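Local coordinates for protein type II restriction enzyme ngomi (Neisseria gonorrhoeae, PDB 1FIU) that recognises the double-stranded DNA sequence 5'-GCCGGC-3' as a magnesium-dependent homotetrameric restriction endonuclease and cleaves it after the first G, at residues Q251-L256 / D260-F265. Numbering follows the deposited sequence.
Sequences QILQSL and DALDLF
Leu-253 carries the apolar part of this contact, meeting three residues of 260-265 with three different carbons. Its CB lies 3.5 Å from CD2 of Leu-262, the closest approach of the two segments; the CA atoms of Leu-253 and Leu-262 are 6.0 Å apart, the nearest CA pair across the segments. The branches then divide: CD2 of Leu-253 rests on CB of Ala-261 at 3.8 Å, while CD1 of Leu-253 reaches CB of Phe-265 at 3.9 Å. The CA-CB bond of Phe-265 points toward the other helix, and CG stands anti to the backbone N (chi1 174°), which turns the ring so that its atom CD1 also lies 3.9 Å from CD1 of Leu-253, an oblique approach.

Gln-254 adds a flank of mixed character. Its side chain crosses that of Leu-262 at about a right angle, the bend at chi2 (-80°) bringing the amide carbon CD to 3.9 Å from CD2 of Leu-262; the amide NE2 is hydrogen-bonded to the hydroxyl of Tyr-266.

The axes of 251-256 and 260-265 approach to 9.5 Å at 145°, so helices 246-256 and 259-270, on which they lie, form a short-linked, roughly antiparallel helical hairpin. It joins strand 240-243 to strand 274-276, the outermost strand of the sheet within this chain. Helix 38-50 adjoins Leu-253 through Ile-43, and Pro-225 of helix 225-232 touches both Leu-253 and Ala-261.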
# COMPACT_ATOMS: atom_id res chain seq x y z
N GLN I 251 -3.28 33.87 12.77
CA GLN I 251 -3.10 35.21 13.36
C GLN I 251 -2.14 35.18 14.55
O GLN I 251 -1.27 36.07 14.69
CB GLN I 251 -4.45 35.78 13.80
CG GLN I 251 -4.44 37.28 14.13
CD GLN I 251 -5.84 37.82 14.42
OE1 GLN I 251 -6.79 37.54 13.68
NE2 GLN I 251 -5.98 38.58 15.50
N ILE I 252 -2.28 34.17 15.41
CA ILE I 252 -1.39 34.10 16.57
C ILE I 252 0.04 33.82 16.17
O ILE I 252 0.97 34.46 16.70
CB ILE I 252 -1.88 33.07 17.62
CG1 ILE I 252 -3.25 33.50 18.12
CG2 ILE I 252 -0.91 33.01 18.82
CD1 ILE I 252 -3.28 34.95 18.68
N LEU I 253 0.24 32.89 15.24
CA LEU I 253 1.60 32.61 14.78
C LEU I 253 2.23 33.88 14.21
O LEU I 253 3.39 34.17 14.48
CB LEU I 253 1.59 31.52 13.71
CG LEU I 253 1.10 30.15 14.20
CD1 LEU I 253 0.96 29.21 13.00
CD2 LEU I 253 2.07 29.54 15.20
N GLN I 254 1.46 34.63 13.43
CA GLN I 254 1.99 35.87 12.84
C GLN I 254 2.30 36.89 13.91
O GLN I 254 3.36 37.52 13.89
CB GLN I 254 0.98 36.44 11.85
CG GLN I 254 0.85 35.62 10.56
CD GLN I 254 1.98 35.90 9.56
OE1 GLN I 254 2.99 36.53 9.90
NE2 GLN I 254 1.81 35.44 8.33
N SER I 255 1.38 37.06 14.86
CA SER I 255 1.55 38.04 15.94
C SER I 255 2.80 37.78 16.77
O SER I 255 3.56 38.72 17.05
CB SER I 255 0.33 38.03 16.86
OG SER I 255 -0.77 38.62 16.19
N LEU I 256 2.99 36.53 17.19
CA LEU I 256 4.15 36.15 18.01
C LEU I 256 5.45 35.92 17.24
O LEU I 256 6.50 35.67 17.83
CB LEU I 256 3.83 34.88 18.82
CG LEU I 256 2.57 34.98 19.69
CD1 LEU I 256 2.39 33.71 20.49
CD2 LEU I 256 2.70 36.19 20.62
N ASP I 260 9.46 29.37 12.65
CA ASP I 260 9.50 27.98 12.21
C ASP I 260 8.07 27.42 12.13
O ASP I 260 7.69 26.78 11.13
CB ASP I 260 10.36 27.13 13.15
CG ASP I 260 11.87 27.38 12.96
OD1 ASP I 260 12.25 28.16 12.05
OD2 ASP I 260 12.67 26.79 13.71
N ALA I 261 7.28 27.66 13.18
CA ALA I 261 5.90 27.17 13.18
C ALA I 261 5.14 27.78 12.00
O ALA I 261 4.31 27.13 11.37
CB ALA I 261 5.22 27.49 14.50
N LEU I 262 5.42 29.05 11.70
CA LEU I 262 4.78 29.72 10.59
C LEU I 262 5.15 29.03 9.28
O LEU I 262 4.29 28.80 8.43
CB LEU I 262 5.24 31.18 10.52
CG LEU I 262 4.41 32.21 11.26
CD1 LEU I 262 5.15 33.55 11.23
CD2 LEU I 262 3.05 32.32 10.60
N ASP I 263 6.44 28.75 9.11
CA ASP I 263 6.93 28.08 7.92
C ASP I 263 6.22 26.73 7.74
O ASP I 263 5.81 26.39 6.63
CB ASP I 263 8.44 27.84 8.02
CG ASP I 263 9.25 29.11 7.85
OD1 ASP I 263 8.64 30.16 7.53
OD2 ASP I 263 10.48 29.07 8.03
N LEU I 264 6.07 26.00 8.83
CA LEU I 264 5.44 24.68 8.77
C LEU I 264 3.95 24.82 8.47
O LEU I 264 3.39 24.06 7.66
CB LEU I 264 5.69 23.92 10.08
CG LEU I 264 5.18 22.47 10.15
CD1 LEU I 264 5.60 21.68 8.88
CD2 LEU I 264 5.73 21.81 11.40
N PHE I 265 3.31 25.80 9.10
CA PHE I 265 1.90 26.09 8.87
C PHE I 265 1.68 26.34 7.37
O PHE I 265 0.76 25.77 6.78
CB PHE I 265 1.48 27.35 9.65
CG PHE I 265 0.08 27.81 9.37
CD1 PHE I 265 -1.00 27.34 10.13
CD2 PHE I 265 -0.17 28.75 8.37
CE1 PHE I 265 -2.30 27.81 9.91
CE2 PHE I 265 -1.45 29.24 8.14
CZ PHE I 265 -2.53 28.76 8.92